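Local structure of L-rhamnonate dehydratase (Gibberella zeae, 2P0I) at residues 164-169 with 342-347; 247-252 with 274-279. The protein probably catalyses the dehydration of L-rhamnonate to its 2-keto-3-deoxy acid, as a member of the enolase superfamily. All coordinates share one frame; numbering follows the deposited sequence.

Contact 1. Residues 164-169 with 342-347; sequences LDFYCT and PFQEYL
Four backbone hydrogen bonds join Asp165, Tyr167 and Thr169 to Gln344 and Tyr346, so that 164-169 and 344-347 run side by side as parallel strands. Gln344 N gives to Asp165 O at 3.1 Å, and Tyr167 N to Gln344 O. Toward the C-terminal ends the bonds shorten: Tyr346 N lies 2.7 Å from Tyr167 O, nearly linear at 170°, and Thr169 N binds Tyr346 O. The CA hydrogens of Phe166 and Cys168 add weaker contacts to the carbonyls of Gln344 and Tyr346.

One side-chain bond links the strands. Thr169 OG1 donates to Glu345 OE2 over 2.7 Å, meeting the anti lone pair of the carboxylate. Glu345 reaches it with an extended chain whose CG stands anti to the backbone N (chi1 174°). Its OE2 also pairs with Lys185, which hydrogen-bonds Tyr167 OH, while OE1 takes the amide of Ala326; three partners thus fix the buried carboxylate.

Tyr167 and Glu345 share a face of the sheet. With CG wedged between its own N and carbonyl carbon (chi1 76°), the Tyr167 ring swings across the neighbouring strand and lays one face over Glu345 CA, a CH-pi contact of 4.0 Å to the centroid. On the face of Phe166, Gln344 and Tyr346, the Phe166 ring lies alongside the Gln344 chain, CE1 3.6 Å from CG, and its CD1 touches Tyr346 CB.

The pairing of 164-169 with 344-347 closes the modified (β/α)7β barrel of the enolase superfamily, joining its first and last parallel strands. Helix 329-337 packs on the outside against Leu164, Gln344 and Tyr346; strand 184-187 continues the barrel beyond 164-169.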
# COMPACT_ATOMS: atom_id res chain seq x y z
N LEU A 164 15.81 -25.13 -30.81
CA LEU A 164 14.59 -24.38 -30.55
C LEU A 164 13.43 -25.33 -30.40
O LEU A 164 13.01 -25.92 -31.33
CB LEU A 164 14.24 -23.50 -31.74
CG LEU A 164 14.58 -22.03 -31.87
CD1 LEU A 164 15.72 -21.90 -32.73
CD2 LEU A 164 13.47 -21.30 -32.48
N ASP A 165 12.90 -25.44 -29.21
CA ASP A 165 11.71 -26.25 -29.00
C ASP A 165 10.43 -25.48 -29.26
O ASP A 165 10.35 -24.28 -29.03
CB ASP A 165 11.71 -26.88 -27.61
CG ASP A 165 12.82 -27.91 -27.45
OD1 ASP A 165 12.93 -28.80 -28.32
OD2 ASP A 165 13.57 -27.84 -26.45
N PHE A 166 9.42 -26.19 -29.76
CA PHE A 166 8.20 -25.56 -30.21
C PHE A 166 6.99 -26.21 -29.59
O PHE A 166 6.90 -27.43 -29.49
CB PHE A 166 8.07 -25.67 -31.72
CG PHE A 166 8.86 -24.68 -32.48
CD1 PHE A 166 8.30 -23.47 -32.86
CD2 PHE A 166 10.17 -24.96 -32.86
CE1 PHE A 166 9.04 -22.55 -33.59
CE2 PHE A 166 10.91 -24.05 -33.58
CZ PHE A 166 10.35 -22.83 -33.95
N TYR A 167 6.03 -25.38 -29.21
CA TYR A 167 4.67 -25.86 -29.13
C TYR A 167 3.86 -25.45 -30.34
O TYR A 167 4.22 -24.51 -31.07
CB TYR A 167 4.00 -25.44 -27.81
CG TYR A 167 3.56 -23.99 -27.72
CD1 TYR A 167 2.27 -23.61 -28.12
CD2 TYR A 167 4.42 -23.01 -27.22
CE1 TYR A 167 1.86 -22.30 -28.04
CE2 TYR A 167 4.00 -21.67 -27.13
CZ TYR A 167 2.72 -21.33 -27.55
OH TYR A 167 2.28 -20.03 -27.47
N CYS A 168 2.76 -26.15 -30.54
CA CYS A 168 1.96 -26.00 -31.73
C CYS A 168 0.58 -25.45 -31.39
O CYS A 168 -0.08 -25.92 -30.46
CB CYS A 168 1.83 -27.35 -32.43
SG CYS A 168 1.07 -27.29 -34.06
N THR A 169 0.15 -24.46 -32.16
CA THR A 169 -1.16 -23.85 -31.99
C THR A 169 -2.09 -24.31 -33.11
O THR A 169 -1.75 -24.21 -34.29
CB THR A 169 -1.04 -22.32 -32.02
OG1 THR A 169 -0.16 -21.91 -30.96
CG2 THR A 169 -2.39 -21.67 -31.82
N PRO A 342 12.56 -19.49 -23.45
CA PRO A 342 12.72 -20.95 -23.37
C PRO A 342 12.26 -21.79 -24.58
O PRO A 342 12.88 -22.82 -24.88
CB PRO A 342 11.92 -21.31 -22.12
CG PRO A 342 10.85 -20.27 -22.04
CD PRO A 342 11.48 -19.00 -22.57
N PHE A 343 11.18 -21.37 -25.25
CA PHE A 343 10.58 -22.10 -26.38
C PHE A 343 9.72 -21.12 -27.17
O PHE A 343 9.58 -19.97 -26.75
CB PHE A 343 9.71 -23.28 -25.89
CG PHE A 343 8.89 -22.96 -24.67
CD1 PHE A 343 7.72 -22.20 -24.76
CD2 PHE A 343 9.28 -23.43 -23.41
CE1 PHE A 343 6.96 -21.91 -23.62
CE2 PHE A 343 8.53 -23.14 -22.27
CZ PHE A 343 7.37 -22.38 -22.38
N GLN A 344 9.10 -21.55 -28.26
CA GLN A 344 8.10 -20.71 -28.90
C GLN A 344 6.95 -21.38 -29.63
O GLN A 344 6.87 -22.60 -29.73
CB GLN A 344 8.73 -19.61 -29.75
CG GLN A 344 9.40 -20.07 -31.02
CD GLN A 344 9.64 -18.91 -31.95
OE1 GLN A 344 8.77 -18.52 -32.72
NE2 GLN A 344 10.84 -18.35 -31.89
N GLU A 345 6.07 -20.53 -30.14
CA GLU A 345 4.85 -20.95 -30.80
C GLU A 345 5.14 -21.28 -32.27
O GLU A 345 5.86 -20.54 -32.94
CB GLU A 345 3.83 -19.81 -30.68
CG GLU A 345 2.54 -19.99 -31.43
CD GLU A 345 1.54 -18.89 -31.18
OE1 GLU A 345 1.92 -17.70 -31.21
OE2 GLU A 345 0.35 -19.21 -30.96
N TYR A 346 4.58 -22.40 -32.75
CA TYR A 346 4.31 -22.57 -34.17
C TYR A 346 2.82 -22.68 -34.44
O TYR A 346 2.09 -23.31 -33.69
CB TYR A 346 5.06 -23.79 -34.75
CG TYR A 346 5.31 -23.66 -36.24
CD1 TYR A 346 6.33 -22.84 -36.72
CD2 TYR A 346 4.51 -24.33 -37.16
CE1 TYR A 346 6.55 -22.70 -38.08
CE2 TYR A 346 4.72 -24.19 -38.53
CZ TYR A 346 5.75 -23.38 -38.98
OH TYR A 346 5.99 -23.22 -40.33
N LEU A 347 2.36 -22.06 -35.53
CA LEU A 347 0.99 -22.22 -36.00
C LEU A 347 0.83 -23.46 -36.88
O LEU A 347 1.51 -23.59 -37.89
CB LEU A 347 0.55 -20.98 -36.79
CG LEU A 347 -0.45 -19.99 -36.19
CD1 LEU A 347 -1.73 -20.66 -35.69
CD2 LEU A 347 0.19 -19.12 -35.10

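Contact 2. Residues 247-252 with 274-279; sequences WEECLS and GEHEYS
His276 points the ND1 edge of its imidazole at the carboxylate of Glu249, and the two flat groups are nearly coplanar, their planes 23° apart. ND1 donates to Glu249 OE1 at 3.1 Å; the bond is almost straight (171°), lies close to the ring plane and uses the syn lone pair. A second, weak bond runs from ND1 to Glu249 OE2. The carboxylate therefore helps to fix the rotation of the ring.

The Glu249 chain bends at chi2 (-143°) to set its carboxylate against the ND1 edge of His276. A water sits beside it, donating to Glu249 OE1 over 2.6 Å and accepting from His276 N at 2.9 Å, so OE1 is tied to both the ring and the backbone of His276. The same water takes a weak bond from Gly274 N, at the start of the type I turn 274-277.

Glu248 and Glu275 meet at about a right angle, their OE2 atoms 3.9 Å apart, and the negative charge would probably be eased by Lys185, which pairs with Glu248 OE2. Asp222, Glu248 and Glu275, at or just after the ends of successive barrel strands, are consistent with the magnesium-binding carboxylates of enolase-superfamily enzymes.

Strand 247-248 lies between strands 219-222 and 271-273, with helix 229-238 packed against Trp247 and Cys250. The turn follows strand 271-273 and leads into helix 279-287; Phe122 of the second subunit packs on His276 in the turn.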
# COMPACT_ATOMS: atom_id res chain seq x y z
N TRP A 247 -3.34 -20.27 -19.47
CA TRP A 247 -4.45 -19.57 -20.08
C TRP A 247 -3.97 -18.26 -20.66
O TRP A 247 -3.49 -17.38 -19.93
CB TRP A 247 -5.54 -19.33 -19.04
CG TRP A 247 -6.09 -20.59 -18.46
CD1 TRP A 247 -5.55 -21.34 -17.45
CD2 TRP A 247 -7.29 -21.26 -18.86
NE1 TRP A 247 -6.34 -22.43 -17.19
CE2 TRP A 247 -7.42 -22.41 -18.05
CE3 TRP A 247 -8.27 -21.00 -19.83
CZ2 TRP A 247 -8.49 -23.30 -18.17
CZ3 TRP A 247 -9.33 -21.89 -19.95
CH2 TRP A 247 -9.43 -23.02 -19.12
N GLU A 248 -4.12 -18.13 -21.97
CA GLU A 248 -3.51 -17.08 -22.75
C GLU A 248 -4.53 -16.02 -23.12
O GLU A 248 -5.61 -16.35 -23.61
CB GLU A 248 -2.92 -17.68 -24.02
CG GLU A 248 -2.25 -16.70 -24.93
CD GLU A 248 -1.41 -17.37 -26.01
OE1 GLU A 248 -0.68 -18.34 -25.69
OE2 GLU A 248 -1.47 -16.93 -27.17
N GLU A 249 -4.18 -14.75 -22.89
CA GLU A 249 -4.97 -13.59 -23.32
C GLU A 249 -6.42 -13.62 -22.88
O GLU A 249 -7.32 -13.42 -23.70
CB GLU A 249 -4.91 -13.41 -24.85
CG GLU A 249 -3.68 -12.68 -25.32
CD GLU A 249 -3.96 -11.77 -26.49
OE1 GLU A 249 -3.85 -10.54 -26.31
OE2 GLU A 249 -4.30 -12.27 -27.59
N CYS A 250 -6.65 -13.89 -21.60
CA CYS A 250 -8.02 -13.99 -21.09
C CYS A 250 -8.78 -12.68 -21.20
O CYS A 250 -9.95 -12.68 -21.53
CB CYS A 250 -8.04 -14.49 -19.66
SG CYS A 250 -7.47 -16.19 -19.48
N LEU A 251 -8.10 -11.57 -20.95
CA LEU A 251 -8.75 -10.27 -20.89
C LEU A 251 -8.37 -9.43 -22.08
O LEU A 251 -7.35 -9.70 -22.73
CB LEU A 251 -8.36 -9.53 -19.62
CG LEU A 251 -8.52 -10.23 -18.28
CD1 LEU A 251 -7.78 -9.42 -17.28
CD2 LEU A 251 -9.96 -10.27 -17.89
N SER A 252 -9.16 -8.39 -22.35
CA SER A 252 -8.74 -7.30 -23.23
C SER A 252 -7.38 -6.77 -22.79
O SER A 252 -7.09 -6.72 -21.60
CB SER A 252 -9.78 -6.18 -23.20
OG SER A 252 -9.28 -5.00 -23.82
N GLY A 274 0.05 -10.55 -24.06
CA GLY A 274 1.00 -9.58 -24.56
C GLY A 274 1.13 -9.58 -26.07
O GLY A 274 1.88 -8.78 -26.60
N GLU A 275 0.40 -10.46 -26.75
CA GLU A 275 0.37 -10.49 -28.22
C GLU A 275 -0.10 -9.18 -28.83
O GLU A 275 0.30 -8.81 -29.93
CB GLU A 275 -0.54 -11.62 -28.70
CG GLU A 275 -0.31 -12.10 -30.11
CD GLU A 275 -1.34 -13.12 -30.54
OE1 GLU A 275 -2.06 -12.86 -31.54
OE2 GLU A 275 -1.43 -14.19 -29.89
N HIS A 276 -0.96 -8.47 -28.10
CA HIS A 276 -1.52 -7.21 -28.59
C HIS A 276 -1.10 -6.01 -27.74
O HIS A 276 -1.90 -5.10 -27.49
CB HIS A 276 -3.03 -7.34 -28.71
CG HIS A 276 -3.45 -8.41 -29.67
ND1 HIS A 276 -3.87 -9.66 -29.25
CD2 HIS A 276 -3.44 -8.45 -31.02
CE1 HIS A 276 -4.13 -10.40 -30.31
NE2 HIS A 276 -3.88 -9.69 -31.40
N GLU A 277 0.14 -6.03 -27.28
CA GLU A 277 0.73 -4.92 -26.54
C GLU A 277 1.97 -4.44 -27.32
O GLU A 277 2.44 -5.13 -28.23
CB GLU A 277 1.06 -5.37 -25.10
CG GLU A 277 1.42 -4.26 -24.10
CD GLU A 277 0.38 -3.13 -24.04
OE1 GLU A 277 0.50 -2.16 -24.82
OE2 GLU A 277 -0.54 -3.21 -23.20
N TYR A 278 2.43 -3.23 -27.01
CA TYR A 278 3.31 -2.45 -27.89
C TYR A 278 4.29 -1.62 -27.05
O TYR A 278 3.89 -1.06 -26.02
CB TYR A 278 2.50 -1.48 -28.76
CG TYR A 278 1.37 -2.13 -29.53
CD1 TYR A 278 1.59 -2.69 -30.78
CD2 TYR A 278 0.08 -2.18 -29.00
CE1 TYR A 278 0.55 -3.29 -31.49
CE2 TYR A 278 -0.95 -2.77 -29.68
CZ TYR A 278 -0.72 -3.33 -30.92
OH TYR A 278 -1.77 -3.91 -31.58
N SER A 279 5.53 -1.54 -27.51
CA SER A 279 6.64 -0.79 -26.90
C SER A 279 7.06 -1.29 -25.52
O SER A 279 6.33 -2.02 -24.86
CB SER A 279 6.37 0.72 -26.86
OG SER A 279 5.53 1.08 -25.76
O HOH W 1 -2.19 -8.74 -25.46

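Contacts 1 and 2 lie about 17 Å apart, centre to centre, and both reach the same curled barrel sheet. Along the chain contact 2 is nested inside contact 1: strand 163-169 comes first, strand 247-248 and then strand 271-273, which runs into 274-279, follow, and 344-347 returns to pair with the first. Contact 1 is thus the seam of the barrel, whereas contact 2 joins loops at the ends of two successive strands. They meet where Tyr167 OH packs 3.8 Å from Glu248 OE1, and Lys185 bonds to Tyr167, Glu345 and Glu248. This polar network links both contacts at the barrel's C-terminal end, where enzymes of this superfamily place their active site.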